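Local coordinates for legionella ubiquitin-specific protease A domain-containing protein (Legionella pneumophila subsp. pneumophila, PDB 5DGG), which is probably a clan CA ubiquitin-specific protease of the LupA family, linked to metaeffector activity in Legionella, with this chain holding its central domain, at residues L13-S18 against A138-K143; I22-V27 against Y54-V59; R65-S70 against Y81-F86. All blocks are in the same frame, centred on the assembly; numbering follows the deposited sequence.

Interaction 1: L13-S18 against A138-K143; sequences LLMPKS and AYSHKK
L14 and H141 meet through one strong hydrogen bond. H141 NE2 gives its proton to L14 O at 2.7 Å, with a nearly straight N-H...O angle of 172°. The acceptor lies close to the imidazole plane, and the donor sits almost on the line of the L14 C=O bond. The ring therefore meets the carbonyl with its edge.

P16 covers one face of the same ring. Its CD stands 3.8 Å from the centroid of the H141 ring and makes a CH-pi contact, somewhat off centre toward the rim. With a proline over one face and a carbonyl at NE2, the rotation of the imidazole is well defined. P16 also reaches the helix backbone, with CG 3.7 Å from S140 O.

M15 meets S140 beside this. Its chain bends at both chi2 (-73°) and chi3 (-67°). This folds the thioether back, and CE comes to 3.4 Å from S140 OG. SD is 3.5 Å from the same oxygen. S140 OG has polar partners of its own in Y68 OH and T136 O.

The backbone sets this geometry. L14 is the last residue of helix 8-14, and M15 leaves the helical conformation. The chain then turns so that P16 faces helix 132-146.

The contact is buried. L14 packs against helix 171-183, and H141 also touches L158 and I159 of helix 156-165. M15 rests on P58 and S140 on M56, so strand 54-60 borders the contact as well.

Interaction 2: I22-V27 against Y54-V59; sequences IVVMAV and YIMIPV
A parallel beta pair is formed here by the two strands of a beta-alpha-beta unit: strand 22-29, helix 33-47 and strand 54-60. The facing pairs are I22 with Y54, V23 with I55 and V24 with M56. The short segments run 16° from parallel.

V23 straddles I55 in the usual parallel pattern. V23 N bonds to Y54 O at 2.8 Å. M56 N bonds to V23 O, also at 2.8 Å. The ladder goes one step further, with M25 N to M56 O at 2.9 Å. It then changes at P58, which has no backbone N-H to offer. M25 O instead faces the proline ring, 3.2 Å from P58 CD. The chain around M25 and A26 loses strand geometry, and P58 next bonds to the backbone of L28.

I22, V24, Y54 and M56 lie on the face toward helix 132-146. M56 runs extended beyond CG and slants across I22 and V24. Its SD is 4.0 Å from V24 CG2, and its CE is 4.1 Å from I22 CG2. I22 CG1 touches Y54 CD2 at 3.8 Å, obliquely to the ring. M144 packs on both I22 and M56.

V23, I55 and M25 lie toward helix 33-47. M25 CG rests 3.7 Å from I55 CG2. I57 runs next to M25, its CG1 against M25 CG. Chi2 (-142°) lays the M25 sulfur beside I55 CG2. L43 and D46 of the helix close over M25.

Such a pair, with its connecting helix packed on one face, is the classical beta-alpha-beta crossover at the edge of a mixed sheet.

Interaction 3: R65-S70 against Y81-F86; sequences RGVYLS and YDLELF
Six backbone hydrogen bonds join R65-S70 to Y81-F86, two at each of three residue pairs. G66 pairs with F86, Y68 with E84, and S70 with D82. F86 N to G66 O is short and almost straight, at 2.8 Å and 177°. D82 N to S70 O is the most bent of the set, at 148°. Between these pairs, V67 faces L85 and L69 faces L83 without mutual N-H...O bonds. Weaker CA-H...O contacts fill these positions, such as L69 CA to D82 O at 3.3 Å.

The strands are the two arms of an antiparallel beta hairpin. Most of its connection, residues 73-78, is not modelled. The hairpin sits inside the mixed sheet, with strand 54-60 beside the first arm and strand 115-120 beside the second.

Apolar contacts dominate the face bearing V67, L83 and L85. V67 sends its two methyls to different leucines. CG1 lies 3.7 Å from L83 CD1, and CG2 lies 3.9 Å from L85 CD2. V101 of helix 98-108 packs against all three residues.

Aromatic and polar groups share the other face. The hydroxyl end of Y68 reaches over G66, with OH 3.8 Å from G66 CA, and OH hydrogen-bonds to S140 OG of helix 132-146. F86 CB meets the Y68 ring at its edge, 3.8 Å from Y68 CE2. The F86 ring itself stacks with Y139. E84 crosses Y68 obliquely, its CD 4.1 Å from Y68 CD2, with carboxylate and ring planes 57° apart. Its extended chain carries the carboxylate to K143, through OE1, and to Y139 and T120, through OE2. The salt bridge to K143 probably helps keep this buried group ionised.

Interactions 2 and 3 share the five-stranded mixed sheet. Strands 54-60 and 65-70 are neighbours in it, so the two contacts continue one another: I57 N bonds to V67 O and V59 N to R65 O. Their centres are about 9 Å apart. They follow in series along the chain, and interaction 1 closes a loop around both. Its centre lies about 9 Å from interaction 2 and 13 Å from interaction 3. Helix 132-146 rests on the sheet face bearing M56, Y68, E84 and F86, while S18 OG bonds to V24 N at the edge strand. Together the contacts tie the N-terminal segment, the sheet and the later helices into one compact domain.

Interaction 1: L13-S18 against A138-K143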
# COMPACT_ATOMS: atom_id res chain seq x y z
N LEU A 13 3.17 -12.06 1.64
CA LEU A 13 4.54 -12.48 1.89
C LEU A 13 5.50 -11.31 1.75
O LEU A 13 6.39 -11.14 2.59
CB LEU A 13 4.95 -13.61 0.93
CG LEU A 13 6.09 -14.51 1.39
CD1 LEU A 13 5.65 -15.33 2.60
CD2 LEU A 13 6.59 -15.42 0.27
N LEU A 14 5.32 -10.47 0.72
CA LEU A 14 6.34 -9.47 0.39
C LEU A 14 6.13 -8.06 0.96
O LEU A 14 7.07 -7.29 1.05
CB LEU A 14 6.48 -9.36 -1.11
CG LEU A 14 7.85 -8.91 -1.62
CD1 LEU A 14 9.04 -9.50 -0.85
CD2 LEU A 14 7.94 -9.37 -3.06
N MET A 15 4.90 -7.71 1.30
CA MET A 15 4.61 -6.42 1.93
C MET A 15 5.43 -6.25 3.21
O MET A 15 5.73 -7.22 3.90
CB MET A 15 3.11 -6.26 2.22
CG MET A 15 2.25 -5.89 1.02
SD MET A 15 2.41 -4.19 0.44
CE MET A 15 1.70 -3.28 1.85
N PRO A 16 5.81 -5.00 3.54
CA PRO A 16 6.40 -4.73 4.87
C PRO A 16 5.39 -5.12 5.94
O PRO A 16 4.19 -5.24 5.65
CB PRO A 16 6.60 -3.21 4.88
CG PRO A 16 5.74 -2.68 3.79
CD PRO A 16 5.53 -3.77 2.78
N LYS A 17 5.88 -5.36 7.15
CA LYS A 17 5.08 -5.80 8.27
C LYS A 17 4.97 -4.64 9.23
O LYS A 17 5.89 -3.82 9.29
CB LYS A 17 5.76 -6.96 9.02
CG LYS A 17 6.12 -8.17 8.17
CD LYS A 17 4.89 -8.86 7.65
CE LYS A 17 5.12 -9.46 6.26
NZ LYS A 17 3.84 -9.46 5.47
N SER A 18 3.89 -4.60 10.00
CA SER A 18 3.70 -3.61 11.02
C SER A 18 4.88 -3.59 11.94
O SER A 18 5.42 -4.65 12.31
CB SER A 18 2.47 -3.90 11.87
OG SER A 18 1.32 -3.99 11.05
N ALA A 138 6.80 -2.69 -3.53
CA ALA A 138 8.03 -1.94 -3.45
C ALA A 138 7.78 -0.52 -2.96
O ALA A 138 8.54 0.03 -2.16
CB ALA A 138 8.75 -1.92 -4.78
N TYR A 139 6.72 0.10 -3.47
CA TYR A 139 6.37 1.45 -3.00
C TYR A 139 6.04 1.48 -1.48
O TYR A 139 6.39 2.47 -0.77
CB TYR A 139 5.27 2.07 -3.88
CG TYR A 139 5.03 3.56 -3.67
CD1 TYR A 139 5.80 4.50 -4.30
CD2 TYR A 139 4.01 4.02 -2.81
CE1 TYR A 139 5.63 5.85 -4.08
CE2 TYR A 139 3.79 5.37 -2.61
CZ TYR A 139 4.62 6.29 -3.25
OH TYR A 139 4.46 7.64 -3.11
N SER A 140 5.39 0.41 -1.01
CA SER A 140 5.07 0.27 0.38
C SER A 140 6.35 0.19 1.26
O SER A 140 6.43 0.71 2.38
CB SER A 140 4.16 -0.95 0.59
OG SER A 140 2.90 -0.76 -0.05
N HIS A 141 7.34 -0.54 0.78
CA HIS A 141 8.66 -0.54 1.41
C HIS A 141 9.27 0.88 1.41
O HIS A 141 9.79 1.34 2.41
CB HIS A 141 9.56 -1.55 0.72
CG HIS A 141 9.28 -2.96 1.11
ND1 HIS A 141 9.79 -3.53 2.26
CD2 HIS A 141 8.48 -3.90 0.57
CE1 HIS A 141 9.35 -4.76 2.38
NE2 HIS A 141 8.55 -5.02 1.37
N LYS A 142 9.19 1.59 0.28
CA LYS A 142 9.68 2.94 0.23
C LYS A 142 8.99 3.81 1.28
O LYS A 142 9.66 4.61 1.98
CB LYS A 142 9.42 3.52 -1.15
CG LYS A 142 9.81 5.00 -1.24
CD LYS A 142 9.44 5.61 -2.58
CE LYS A 142 10.26 6.89 -2.75
NZ LYS A 142 9.88 7.62 -3.98
N LYS A 143 7.66 3.66 1.42
CA LYS A 143 6.96 4.43 2.45
C LYS A 143 7.37 4.05 3.87
O LYS A 143 7.45 4.90 4.77
CB LYS A 143 5.43 4.34 2.30
CG LYS A 143 4.87 4.88 1.03
CD LYS A 143 5.18 6.30 0.66
CE LYS A 143 4.74 7.32 1.66
NZ LYS A 143 4.79 8.68 1.00

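Interaction 2: I22-V27 against Y54-V59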
# COMPACT_ATOMS: atom_id res chain seq x y z
N ILE A 22 3.88 2.22 12.89
CA ILE A 22 3.45 1.97 11.52
C ILE A 22 2.69 0.67 11.48
O ILE A 22 3.26 -0.42 11.80
CB ILE A 22 4.64 1.88 10.55
CG1 ILE A 22 5.48 3.15 10.59
CG2 ILE A 22 4.18 1.57 9.12
CD1 ILE A 22 6.88 3.01 10.02
N VAL A 23 1.44 0.74 11.08
CA VAL A 23 0.67 -0.48 10.85
C VAL A 23 0.55 -0.78 9.37
O VAL A 23 0.23 0.11 8.59
CB VAL A 23 -0.72 -0.38 11.45
CG1 VAL A 23 -1.63 -1.53 11.03
CG2 VAL A 23 -0.60 -0.27 12.96
N VAL A 24 0.73 -2.05 8.99
CA VAL A 24 0.51 -2.48 7.65
C VAL A 24 -0.62 -3.49 7.74
O VAL A 24 -0.49 -4.56 8.35
CB VAL A 24 1.77 -3.09 6.99
CG1 VAL A 24 1.47 -3.50 5.52
CG2 VAL A 24 2.93 -2.13 7.08
N MET A 25 -1.76 -3.13 7.18
CA MET A 25 -2.93 -4.01 7.20
C MET A 25 -2.83 -5.09 6.14
O MET A 25 -2.09 -4.96 5.17
CB MET A 25 -4.20 -3.25 6.94
CG MET A 25 -4.23 -1.92 7.60
SD MET A 25 -5.82 -1.49 8.23
CE MET A 25 -5.50 -2.45 9.71
N ALA A 26 -3.64 -6.13 6.34
CA ALA A 26 -3.78 -7.19 5.35
C ALA A 26 -4.43 -6.68 4.10
O ALA A 26 -5.14 -5.65 4.08
CB ALA A 26 -4.59 -8.35 5.91
N VAL A 27 -4.27 -7.47 3.07
CA VAL A 27 -4.87 -7.14 1.78
C VAL A 27 -6.38 -6.93 1.84
O VAL A 27 -7.13 -7.65 2.52
CB VAL A 27 -4.55 -8.18 0.69
CG1 VAL A 27 -3.05 -8.22 0.43
CG2 VAL A 27 -5.10 -9.55 1.06
N TYR A 54 0.94 5.79 11.37
CA TYR A 54 0.80 5.50 9.95
C TYR A 54 0.08 4.17 9.76
O TYR A 54 0.30 3.23 10.51
CB TYR A 54 2.14 5.41 9.27
CG TYR A 54 3.01 6.58 9.44
CD1 TYR A 54 2.87 7.65 8.59
CD2 TYR A 54 4.02 6.62 10.40
CE1 TYR A 54 3.64 8.76 8.71
CE2 TYR A 54 4.82 7.77 10.54
CZ TYR A 54 4.63 8.82 9.65
OH TYR A 54 5.35 10.02 9.65
N ILE A 55 -0.79 4.11 8.75
CA ILE A 55 -1.52 2.88 8.39
C ILE A 55 -1.41 2.69 6.88
O ILE A 55 -1.78 3.60 6.16
CB ILE A 55 -3.00 2.96 8.80
CG1 ILE A 55 -3.14 3.23 10.30
CG2 ILE A 55 -3.64 1.63 8.48
CD1 ILE A 55 -4.52 3.52 10.84
N MET A 56 -0.87 1.56 6.43
CA MET A 56 -0.79 1.20 5.03
C MET A 56 -1.80 0.10 4.68
O MET A 56 -1.98 -0.88 5.42
CB MET A 56 0.57 0.65 4.65
CG MET A 56 1.78 1.36 5.20
SD MET A 56 3.16 0.69 4.24
CE MET A 56 4.40 1.68 4.98
N ILE A 57 -2.38 0.17 3.51
CA ILE A 57 -3.28 -0.91 3.05
C ILE A 57 -3.00 -1.25 1.62
O ILE A 57 -3.09 -0.39 0.76
CB ILE A 57 -4.80 -0.53 3.17
CG1 ILE A 57 -5.10 0.16 4.49
CG2 ILE A 57 -5.65 -1.81 3.00
CD1 ILE A 57 -6.57 0.53 4.71
N PRO A 58 -2.67 -2.52 1.32
CA PRO A 58 -2.64 -2.88 -0.07
C PRO A 58 -4.03 -3.23 -0.58
O PRO A 58 -4.70 -4.05 0.01
CB PRO A 58 -1.70 -4.08 -0.10
CG PRO A 58 -1.80 -4.68 1.30
CD PRO A 58 -2.42 -3.68 2.21
N VAL A 59 -4.46 -2.60 -1.66
CA VAL A 59 -5.85 -2.76 -2.11
C VAL A 59 -5.88 -3.37 -3.51
O VAL A 59 -5.34 -2.81 -4.46
CB VAL A 59 -6.61 -1.44 -2.12
CG1 VAL A 59 -8.05 -1.63 -2.58
CG2 VAL A 59 -6.59 -0.82 -0.74

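Interaction 3: R65-S70 against Y81-F86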
# COMPACT_ATOMS: atom_id res chain seq x y z
N ARG A 65 -3.16 -1.43 -5.73
CA ARG A 65 -2.90 -0.06 -5.37
C ARG A 65 -2.56 0.03 -3.89
O ARG A 65 -2.80 -0.88 -3.10
CB ARG A 65 -4.12 0.81 -5.71
CG ARG A 65 -4.41 0.94 -7.20
CD ARG A 65 -5.66 1.78 -7.43
NE ARG A 65 -6.02 1.82 -8.84
CZ ARG A 65 -6.82 0.95 -9.47
NH1 ARG A 65 -7.38 -0.07 -8.85
NH2 ARG A 65 -7.06 1.11 -10.74
N GLY A 66 -1.95 1.13 -3.50
CA GLY A 66 -1.57 1.34 -2.12
C GLY A 66 -2.27 2.53 -1.50
O GLY A 66 -2.51 3.53 -2.15
N VAL A 67 -2.68 2.36 -0.25
CA VAL A 67 -3.28 3.40 0.52
C VAL A 67 -2.42 3.67 1.74
O VAL A 67 -2.12 2.73 2.52
CB VAL A 67 -4.67 2.94 0.99
CG1 VAL A 67 -5.29 3.93 1.97
CG2 VAL A 67 -5.55 2.69 -0.20
N TYR A 68 -2.04 4.92 1.94
CA TYR A 68 -1.15 5.33 3.05
C TYR A 68 -1.77 6.46 3.83
O TYR A 68 -1.90 7.59 3.32
CB TYR A 68 0.27 5.70 2.54
CG TYR A 68 0.74 4.67 1.59
CD1 TYR A 68 1.39 3.56 2.06
CD2 TYR A 68 0.55 4.79 0.22
CE1 TYR A 68 1.78 2.56 1.22
CE2 TYR A 68 0.93 3.80 -0.63
CZ TYR A 68 1.52 2.67 -0.13
OH TYR A 68 1.99 1.67 -0.96
N LEU A 69 -2.16 6.15 5.06
CA LEU A 69 -2.77 7.12 5.96
C LEU A 69 -1.76 7.59 6.99
O LEU A 69 -1.10 6.75 7.65
CB LEU A 69 -3.99 6.51 6.68
CG LEU A 69 -4.79 7.40 7.65
CD1 LEU A 69 -5.56 8.52 6.96
CD2 LEU A 69 -5.80 6.57 8.44
N SER A 70 -1.63 8.89 7.11
CA SER A 70 -0.75 9.55 8.05
C SER A 70 -1.62 10.38 8.96
O SER A 70 -2.46 11.18 8.50
CB SER A 70 0.25 10.50 7.35
OG SER A 70 1.05 9.80 6.48
N TYR A 81 -6.27 13.82 8.63
CA TYR A 81 -5.51 12.69 8.26
C TYR A 81 -5.10 12.88 6.79
O TYR A 81 -5.96 13.24 5.98
CB TYR A 81 -6.40 11.47 8.33
CG TYR A 81 -7.01 11.18 9.72
CD1 TYR A 81 -6.40 10.29 10.58
CD2 TYR A 81 -8.19 11.76 10.12
CE1 TYR A 81 -6.92 10.02 11.85
CE2 TYR A 81 -8.73 11.48 11.39
CZ TYR A 81 -8.07 10.61 12.26
OH TYR A 81 -8.60 10.36 13.51
N ASP A 82 -3.84 12.63 6.46
CA ASP A 82 -3.36 12.61 5.09
C ASP A 82 -3.57 11.25 4.53
O ASP A 82 -3.16 10.25 5.14
CB ASP A 82 -1.85 12.96 5.01
CG ASP A 82 -1.59 14.43 4.81
OD1 ASP A 82 -2.47 15.26 5.15
OD2 ASP A 82 -0.46 14.76 4.29
N LEU A 83 -4.18 11.16 3.37
CA LEU A 83 -4.45 9.91 2.75
C LEU A 83 -3.83 9.88 1.32
O LEU A 83 -4.30 10.58 0.40
CB LEU A 83 -5.95 9.78 2.67
CG LEU A 83 -6.47 8.51 2.08
CD1 LEU A 83 -6.11 7.35 3.02
CD2 LEU A 83 -7.97 8.64 1.78
N GLU A 84 -2.75 9.15 1.16
CA GLU A 84 -2.11 9.03 -0.16
C GLU A 84 -2.63 7.78 -0.85
O GLU A 84 -2.60 6.68 -0.27
CB GLU A 84 -0.60 8.93 -0.02
CG GLU A 84 0.09 8.61 -1.33
CD GLU A 84 1.62 8.50 -1.26
OE1 GLU A 84 2.21 8.75 -0.17
OE2 GLU A 84 2.23 8.10 -2.30
N LEU A 85 -3.11 7.95 -2.07
CA LEU A 85 -3.61 6.87 -2.89
C LEU A 85 -2.72 6.66 -4.08
O LEU A 85 -2.63 7.52 -4.94
CB LEU A 85 -5.04 7.21 -3.34
CG LEU A 85 -6.06 7.53 -2.24
CD1 LEU A 85 -7.47 7.87 -2.78
CD2 LEU A 85 -6.15 6.41 -1.23
N PHE A 86 -1.98 5.54 -4.09
CA PHE A 86 -0.91 5.24 -5.06
C PHE A 86 -1.40 4.24 -6.10
O PHE A 86 -1.90 3.18 -5.77
CB PHE A 86 0.32 4.66 -4.33
CG PHE A 86 1.36 4.08 -5.22
CD1 PHE A 86 2.27 4.90 -5.86
CD2 PHE A 86 1.43 2.71 -5.43
CE1 PHE A 86 3.26 4.36 -6.67
CE2 PHE A 86 2.41 2.17 -6.22
CZ PHE A 86 3.34 3.00 -6.83